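Local coordinates for uncharacterized protein (Mycobacterium avium subsp. paratuberculosis, PDB 4R9Z) that probably hydrolyses fatty acyl-CoA thioesters, as a double hot-dog acyl-CoA thioesterase of the TesB type, at residues Val195-Phe208 against Leu263-Pro275. Residues are numbered along the deposited sequence; the frame is centred on the assembly and turned at random.
Sequences VAYMSAVTLTEPAF and LVCTVKQEMYFPP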
ATOM      1  N   VAL B 195     -12.994   9.202  -5.031  1.00 39.29           N
ATOM      2  CA  VAL B 195     -12.552   7.939  -5.588  1.00 41.19           C
ATOM      3  C   VAL B 195     -12.036   7.039  -4.469  1.00 43.58           C
ATOM      4  O   VAL B 195     -12.482   5.903  -4.322  1.00 48.33           O
ATOM      5  CB  VAL B 195     -11.461   8.137  -6.636  1.00 41.14           C
ATOM      6  CG1 VAL B 195     -10.772   6.816  -6.928  1.00 35.59           C
ATOM      7  CG2 VAL B 195     -12.063   8.719  -7.897  1.00 35.94           C
ATOM      8  N   ALA B 196     -11.106   7.558  -3.675  1.00 36.94           N
ATOM      9  CA  ALA B 196     -10.582   6.819  -2.533  1.00 36.27           C
ATOM     10  C   ALA B 196     -11.696   6.421  -1.570  1.00 35.84           C
ATOM     11  O   ALA B 196     -11.730   5.289  -1.092  1.00 38.13           O
ATOM     12  CB  ALA B 196      -9.525   7.639  -1.812  1.00 37.76           C
ATOM     13  N   TYR B 197     -12.596   7.361  -1.293  1.00 41.65           N
ATOM     14  CA  TYR B 197     -13.757   7.135  -0.426  1.00 35.82           C
ATOM     15  C   TYR B 197     -14.534   5.888  -0.852  1.00 37.24           C
ATOM     16  O   TYR B 197     -14.771   4.987  -0.050  1.00 37.73           O
ATOM     17  CB  TYR B 197     -14.670   8.367  -0.452  1.00 27.91           C
ATOM     18  CG  TYR B 197     -15.667   8.499   0.684  1.00 34.79           C
ATOM     19  CD1 TYR B 197     -16.328   7.393   1.204  1.00 34.75           C
ATOM     20  CD2 TYR B 197     -15.956   9.748   1.227  1.00 36.94           C
ATOM     21  CE1 TYR B 197     -17.241   7.522   2.235  1.00 36.75           C
ATOM     22  CE2 TYR B 197     -16.869   9.888   2.260  1.00 33.44           C
ATOM     23  CZ  TYR B 197     -17.510   8.772   2.758  1.00 40.19           C
ATOM     24  OH  TYR B 197     -18.416   8.906   3.785  1.00 42.89           O
ATOM     25  N   MET B 198     -14.942   5.858  -2.116  1.00 42.03           N
ATOM     26  CA  MET B 198     -15.760   4.773  -2.642  1.00 43.84           C
ATOM     27  C   MET B 198     -14.945   3.487  -2.828  1.00 41.22           C
ATOM     28  O   MET B 198     -15.457   2.389  -2.608  1.00 43.57           O
ATOM     29  CB  MET B 198     -16.419   5.208  -3.958  1.00 42.60           C
ATOM     30  CG  MET B 198     -15.967   4.467  -5.204  1.00 48.58           C
ATOM     31  SD  MET B 198     -16.852   2.920  -5.452  1.00 54.95           S
ATOM     32  CE  MET B 198     -18.470   3.390  -4.858  1.00 50.39           C
ATOM     33  N   SER B 199     -13.680   3.629  -3.214  1.00 33.68           N
ATOM     34  CA  SER B 199     -12.795   2.483  -3.421  1.00 35.81           C
ATOM     35  C   SER B 199     -12.646   1.644  -2.159  1.00 36.65           C
ATOM     36  O   SER B 199     -12.400   0.442  -2.228  1.00 45.50           O
ATOM     37  CB  SER B 199     -11.416   2.948  -3.887  1.00 37.38           C
ATOM     38  OG  SER B 199     -10.706   3.555  -2.820  1.00 33.06           O
ATOM     39  N   ALA B 200     -12.766   2.290  -1.009  1.00 28.94           N
ATOM     40  CA  ALA B 200     -12.624   1.610   0.266  1.00 32.03           C
ATOM     41  C   ALA B 200     -13.906   0.923   0.733  1.00 40.07           C
ATOM     42  O   ALA B 200     -13.875  -0.240   1.137  1.00 48.43           O
ATOM     43  CB  ALA B 200     -12.137   2.592   1.326  1.00 26.94           C
ATOM     44  N   VAL B 201     -15.025   1.643   0.692  1.00 37.85           N
ATOM     45  CA  VAL B 201     -16.273   1.149   1.279  1.00 34.28           C
ATOM     46  C   VAL B 201     -16.935   0.003   0.509  1.00 34.82           C
ATOM     47  O   VAL B 201     -17.740  -0.734   1.072  1.00 39.23           O
ATOM     48  CB  VAL B 201     -17.317   2.282   1.422  1.00 33.83           C
ATOM     49  CG1 VAL B 201     -16.788   3.382   2.325  1.00 34.02           C
ATOM     50  CG2 VAL B 201     -17.693   2.841   0.059  1.00 44.50           C
ATOM     51  N   THR B 202     -16.591  -0.160  -0.765  1.00 30.11           N
ATOM     52  CA  THR B 202     -17.205  -1.205  -1.583  1.00 37.84           C
ATOM     53  C   THR B 202     -16.375  -2.477  -1.629  1.00 40.93           C
ATOM     54  O   THR B 202     -16.752  -3.456  -2.268  1.00 38.87           O
ATOM     55  CB  THR B 202     -17.437  -0.734  -3.020  1.00 38.99           C
ATOM     56  OG1 THR B 202     -16.195  -0.324  -3.604  1.00 37.28           O
ATOM     57  CG2 THR B 202     -18.421   0.411  -3.037  1.00 42.56           C
ATOM     58  N   LEU B 203     -15.235  -2.456  -0.982  1.00 43.33           N
ATOM     59  CA  LEU B 203     -14.261  -3.498  -1.141  1.00 38.48           C
ATOM     60  C   LEU B 203     -14.328  -4.616  -0.134  1.00 35.54           C
ATOM     61  O   LEU B 203     -13.573  -5.527  -0.199  1.00 38.16           O
ATOM     62  CB  LEU B 203     -12.878  -2.908  -1.189  1.00 32.30           C
ATOM     63  CG  LEU B 203     -11.978  -3.564  -2.184  1.00 30.22           C
ATOM     64  CD1 LEU B 203     -12.663  -3.627  -3.502  1.00 29.31           C
ATOM     65  CD2 LEU B 203     -10.678  -2.826  -2.312  1.00 37.39           C
ATOM     66  N   THR B 204     -15.210  -4.505   0.813  1.00 41.95           N
ATOM     67  CA  THR B 204     -15.503  -5.604   1.666  1.00 40.76           C
ATOM     68  C   THR B 204     -16.138  -6.797   1.014  1.00 49.12           C
ATOM     69  O   THR B 204     -15.850  -7.896   1.388  1.00 52.15           O
ATOM     70  CB  THR B 204     -16.439  -5.176   2.754  1.00 45.18           C
ATOM     71  OG1 THR B 204     -17.395  -4.267   2.205  1.00 56.68           O
ATOM     72  CG2 THR B 204     -15.660  -4.514   3.795  1.00 56.60           C
ATOM     73  N   GLU B 205     -17.054  -6.587   0.078  1.00 52.53           N
ATOM     74  CA  GLU B 205     -17.916  -7.664  -0.362  1.00 51.42           C
ATOM     75  C   GLU B 205     -17.178  -8.799  -0.989  1.00 50.87           C
ATOM     76  O   GLU B 205     -17.528  -9.921  -0.692  1.00 63.30           O
ATOM     77  CB  GLU B 205     -19.093  -7.190  -1.239  1.00 56.61           C
ATOM     78  CG  GLU B 205     -19.620  -8.162  -2.321  1.00 67.21           C
ATOM     79  CD  GLU B 205     -20.280  -9.463  -1.836  1.00 60.48           C
ATOM     80  OE1 GLU B 205     -20.523  -9.649  -0.650  1.00 58.83           O
ATOM     81  OE2 GLU B 205     -20.600 -10.310  -2.673  1.00 55.35           O
ATOM     82  N   PRO B 206     -16.129  -8.488  -1.867  1.00 37.29           N
ATOM     83  CA  PRO B 206     -15.482  -9.690  -2.411  1.00 46.19           C
ATOM     84  C   PRO B 206     -14.913 -10.593  -1.318  1.00 46.35           C
ATOM     85  O   PRO B 206     -14.993 -11.784  -1.424  1.00 48.18           O
ATOM     86  CB  PRO B 206     -14.387  -9.162  -3.318  1.00 45.48           C
ATOM     87  CG  PRO B 206     -14.193  -7.788  -2.961  1.00 37.83           C
ATOM     88  CD  PRO B 206     -15.515  -7.292  -2.608  1.00 33.76           C
ATOM     89  N   ALA B 207     -14.327 -10.028  -0.289  1.00 44.37           N
ATOM     90  CA  ALA B 207     -13.818 -10.778   0.835  1.00 38.67           C
ATOM     91  C   ALA B 207     -14.869 -11.459   1.652  1.00 37.66           C
ATOM     92  O   ALA B 207     -14.686 -12.554   2.094  1.00 39.50           O
ATOM     93  CB  ALA B 207     -12.988  -9.876   1.711  1.00 42.17           C
ATOM     94  N   PHE B 208     -15.958 -10.775   1.880  1.00 42.45           N
ATOM     95  CA  PHE B 208     -17.077 -11.352   2.550  1.00 41.16           C
ATOM     96  C   PHE B 208     -17.641 -12.493   1.746  1.00 46.01           C
ATOM     97  O   PHE B 208     -18.058 -13.489   2.256  1.00 49.72           O
ATOM     98  CB  PHE B 208     -18.141 -10.308   2.766  1.00 48.06           C
ATOM     99  CG  PHE B 208     -19.200 -10.731   3.714  1.00 61.30           C
ATOM    100  CD1 PHE B 208     -18.887 -11.046   5.008  1.00 66.08           C
ATOM    101  CD2 PHE B 208     -20.503 -10.833   3.313  1.00 65.16           C
ATOM    102  CE1 PHE B 208     -19.864 -11.452   5.888  1.00 73.47           C
ATOM    103  CE2 PHE B 208     -21.483 -11.224   4.190  1.00 67.76           C
ATOM    104  CZ  PHE B 208     -21.165 -11.537   5.476  1.00 60.42           C
ATOM    105  N   LEU B 263      -7.591   4.096 -16.985  1.00 41.42           N
ATOM    106  CA  LEU B 263      -7.391   3.677 -15.602  1.00 43.29           C
ATOM    107  C   LEU B 263      -7.388   4.889 -14.669  1.00 40.03           C
ATOM    108  O   LEU B 263      -6.724   5.891 -14.934  1.00 35.14           O
ATOM    109  CB  LEU B 263      -6.083   2.891 -15.467  1.00 40.84           C
ATOM    110  CG  LEU B 263      -5.700   2.413 -14.064  1.00 34.47           C
ATOM    111  CD1 LEU B 263      -6.662   1.342 -13.573  1.00 35.90           C
ATOM    112  CD2 LEU B 263      -4.278   1.891 -14.072  1.00 29.98           C
ATOM    113  N   VAL B 264      -8.140   4.796 -13.578  1.00 31.91           N
ATOM    114  CA  VAL B 264      -8.221   5.888 -12.622  1.00 37.32           C
ATOM    115  C   VAL B 264      -7.331   5.628 -11.407  1.00 39.78           C
ATOM    116  O   VAL B 264      -6.518   6.472 -11.023  1.00 37.69           O
ATOM    117  CB  VAL B 264      -9.674   6.111 -12.160  1.00 46.54           C
ATOM    118  CG1 VAL B 264      -9.718   7.031 -10.942  1.00 42.09           C
ATOM    119  CG2 VAL B 264     -10.499   6.684 -13.299  1.00 43.92           C
ATOM    120  N   CYS B 265      -7.471   4.448 -10.815  1.00 44.59           N
ATOM    121  CA  CYS B 265      -6.652   4.094  -9.667  1.00 39.43           C
ATOM    122  C   CYS B 265      -6.487   2.591  -9.511  1.00 37.19           C
ATOM    123  O   CYS B 265      -7.326   1.818  -9.968  1.00 38.67           O
ATOM    124  CB  CYS B 265      -7.249   4.683  -8.390  1.00 33.24           C
ATOM    125  SG  CYS B 265      -8.812   3.953  -7.905  1.00 36.41           S
ATOM    126  N   THR B 266      -5.390   2.195  -8.871  1.00 38.20           N
ATOM    127  CA  THR B 266      -5.172   0.813  -8.456  1.00 29.93           C
ATOM    128  C   THR B 266      -5.301   0.783  -6.942  1.00 25.78           C
ATOM    129  O   THR B 266      -4.868   1.714  -6.270  1.00 35.71           O
ATOM    130  CB  THR B 266      -3.788   0.286  -8.885  1.00 36.77           C
ATOM    131  OG1 THR B 266      -3.599   0.501 -10.288  1.00 39.45           O
ATOM    132  CG2 THR B 266      -3.662  -1.197  -8.585  1.00 30.75           C
ATOM    133  N   VAL B 267      -5.897  -0.275  -6.399  1.00 29.81           N
ATOM    134  CA  VAL B 267      -6.285  -0.291  -4.988  1.00 27.66           C
ATOM    135  C   VAL B 267      -5.970  -1.622  -4.309  1.00 25.74           C
ATOM    136  O   VAL B 267      -6.114  -2.684  -4.914  1.00 32.98           O
ATOM    137  CB  VAL B 267      -7.800  -0.007  -4.821  1.00 24.34           C
ATOM    138  CG1 VAL B 267      -8.169   0.098  -3.357  1.00 25.20           C
ATOM    139  CG2 VAL B 267      -8.195   1.268  -5.537  1.00 32.73           C
ATOM    140  N   LYS B 268      -5.531  -1.559  -3.054  1.00 27.13           N
ATOM    141  CA  LYS B 268      -5.363  -2.756  -2.236  1.00 24.99           C
ATOM    142  C   LYS B 268      -5.881  -2.513  -0.824  1.00 24.47           C
ATOM    143  O   LYS B 268      -5.681  -1.440  -0.263  1.00 29.16           O
ATOM    144  CB  LYS B 268      -3.897  -3.186  -2.186  1.00 24.18           C
ATOM    145  CG  LYS B 268      -3.700  -4.620  -1.723  1.00 26.26           C
ATOM    146  CD  LYS B 268      -3.988  -5.607  -2.841  1.00 27.14           C
ATOM    147  CE  LYS B 268      -2.849  -5.654  -3.842  1.00 27.42           C
ATOM    148  NZ  LYS B 268      -3.154  -6.572  -4.977  1.00 41.15           N
ATOM    149  N   GLN B 269      -6.540  -3.512  -0.246  1.00 24.38           N
ATOM    150  CA  GLN B 269      -7.111  -3.364   1.085  1.00 27.94           C
ATOM    151  C   GLN B 269      -6.958  -4.633   1.916  1.00 26.83           C
ATOM    152  O   GLN B 269      -7.218  -5.739   1.444  1.00 27.30           O
ATOM    153  CB  GLN B 269      -8.591  -2.984   0.994  1.00 33.84           C
ATOM    154  CG  GLN B 269      -9.258  -2.765   2.345  1.00 28.94           C
ATOM    155  CD  GLN B 269     -10.723  -2.407   2.221  1.00 37.21           C
ATOM    156  OE1 GLN B 269     -11.583  -3.055   2.816  1.00 40.10           O
ATOM    157  NE2 GLN B 269     -11.018  -1.373   1.441  1.00 41.45           N
ATOM    158  N   GLU B 270      -6.555  -4.461   3.169  1.00 23.63           N
ATOM    159  CA  GLU B 270      -6.434  -5.580   4.089  1.00 25.87           C
ATOM    160  C   GLU B 270      -7.465  -5.406   5.193  1.00 29.63           C
ATOM    161  O   GLU B 270      -7.615  -4.313   5.744  1.00 24.24           O
ATOM    162  CB  GLU B 270      -5.016  -5.661   4.659  1.00 25.79           C
ATOM    163  CG  GLU B 270      -4.742  -6.869   5.545  1.00 26.44           C
ATOM    164  CD  GLU B 270      -3.309  -6.899   6.056  1.00 34.66           C
ATOM    165  OE1 GLU B 270      -2.802  -5.833   6.474  1.00 35.09           O
ATOM    166  OE2 GLU B 270      -2.688  -7.986   6.033  1.00 36.91           O
ATOM    167  N   MET B 271      -8.197  -6.473   5.496  1.00 29.78           N
ATOM    168  CA  MET B 271      -9.228  -6.391   6.520  1.00 29.11           C
ATOM    169  C   MET B 271      -9.187  -7.572   7.488  1.00 28.69           C
ATOM    170  O   MET B 271      -8.775  -8.677   7.127  1.00 28.86           O
ATOM    171  CB  MET B 271     -10.610  -6.286   5.872  1.00 28.72           C
ATOM    172  CG  MET B 271     -11.057  -7.516   5.108  1.00 32.82           C
ATOM    173  SD  MET B 271     -12.274  -7.108   3.838  1.00 56.43           S
ATOM    174  CE  MET B 271     -11.224  -6.403   2.570  1.00 31.07           C
ATOM    175  N   TYR B 272      -9.616  -7.312   8.719  1.00 24.01           N
ATOM    176  CA  TYR B 272      -9.595  -8.284   9.809  1.00 29.61           C
ATOM    177  C   TYR B 272     -10.951  -8.959  10.030  1.00 32.68           C
ATOM    178  O   TYR B 272     -11.980  -8.287  10.128  1.00 30.97           O
ATOM    179  CB  TYR B 272      -9.139  -7.596  11.095  1.00 26.96           C
ATOM    180  CG  TYR B 272      -9.157  -8.456  12.342  1.00 29.85           C
ATOM    181  CD1 TYR B 272      -8.371  -9.597  12.439  1.00 30.43           C
ATOM    182  CD2 TYR B 272      -9.937  -8.100  13.441  1.00 29.08           C
ATOM    183  CE1 TYR B 272      -8.378 -10.372  13.590  1.00 38.28           C
ATOM    184  CE2 TYR B 272      -9.950  -8.867  14.594  1.00 25.16           C
ATOM    185  CZ  TYR B 272      -9.171 -10.002  14.664  1.00 35.97           C
ATOM    186  OH  TYR B 272      -9.179 -10.767  15.809  1.00 30.51           O
ATOM    187  N   PHE B 273     -10.945 -10.289  10.066  1.00 31.24           N
ATOM    188  CA  PHE B 273     -12.127 -11.070  10.440  1.00 35.13           C
ATOM    189  C   PHE B 273     -11.930 -11.809  11.761  1.00 39.69           C
ATOM    190  O   PHE B 273     -11.217 -12.813  11.809  1.00 46.68           O
ATOM    191  CB  PHE B 273     -12.483 -12.079   9.354  1.00 29.59           C
ATOM    192  CG  PHE B 273     -13.087 -11.465   8.129  1.00 36.45           C
ATOM    193  CD1 PHE B 273     -12.284 -11.034   7.084  1.00 35.48           C
ATOM    194  CD2 PHE B 273     -14.462 -11.328   8.017  1.00 30.18           C
ATOM    195  CE1 PHE B 273     -12.841 -10.470   5.952  1.00 39.94           C
ATOM    196  CE2 PHE B 273     -15.025 -10.774   6.886  1.00 36.28           C
ATOM    197  CZ  PHE B 273     -14.216 -10.338   5.853  1.00 38.82           C
ATOM    198  N   PRO B 274     -12.567 -11.322  12.836  1.00 38.97           N
ATOM    199  CA  PRO B 274     -12.477 -11.984  14.143  1.00 39.74           C
ATOM    200  C   PRO B 274     -13.039 -13.400  14.111  1.00 47.28           C
ATOM    201  O   PRO B 274     -14.144 -13.603  13.606  1.00 60.35           O
ATOM    202  CB  PRO B 274     -13.333 -11.095  15.053  1.00 41.99           C
ATOM    203  CG  PRO B 274     -13.414  -9.782  14.359  1.00 42.17           C
ATOM    204  CD  PRO B 274     -13.343 -10.072  12.893  1.00 36.34           C
ATOM    205  N   PRO B 275     -12.295 -14.370  14.658  1.00 55.75           N
ATOM    206  CA  PRO B 275     -12.817 -15.733  14.810  1.00 59.99           C
ATOM    207  C   PRO B 275     -13.889 -15.815  15.895  1.00 59.98           C
ATOM    208  O   PRO B 275     -14.957 -16.378  15.646  1.00 67.05           O
ATOM    209  CB  PRO B 275     -11.576 -16.548  15.197  1.00 48.33           C
ATOM    210  CG  PRO B 275     -10.408 -15.709  14.773  1.00 55.12           C
ATOM    211  CD  PRO B 275     -10.857 -14.293  14.958  1.00 48.91           C
TER
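Gln269 holds CG trans to its backbone N (chi1 -178°) and stays extended through chi2, which carries its amide from the strand up to the end of helix 195-201. There Gln269 NE2 donates to Ala200 O at 3.1 Å. The bond is nearly straight, 172° at the hydrogen. It meets a lone pair in the carbonyl plane, and the oxygen lies close to the Gln269 amide plane. Leu203 CB packs 3.6 Å from Gln269 NE2. The Leu203 side chain runs past Gln269 and Val267 in the opposite direction, with Leu203 CD2 against Val267 CG1 at 4.0 Å. The other Val267 branch, CG2, touches Ser199 CB.

Met271 bends at chi3, which helps to set its CE against Leu203 O, across the contact. Met271 SD lies 3.6 Å from Ala207 CB. Further along, Phe208 and Phe273 meet edge to edge, with CD1 of Phe208 4.3 Å from CE2 of Phe273. At the other end, Val195 CG1 rests on Cys265 SG at 3.6 Å and also touches Val264. Both strand residues face Met256 in a classic beta bulge, so two consecutive side chains point at the helix.

This is the hot-dog pattern of a helix wrapped by antiparallel strands, here in the C-terminal half. Helix 195-201 crosses strand 263-272 at -44°. Gln219 also bonds to Ala200 O, and His222 to Ser199 OG; both belong to strand 218-226, which flanks strand 263-272. Strand 249-258 flanks it on the other side, and Tyr238 of strand 236-246 packs on Leu203 and Val267.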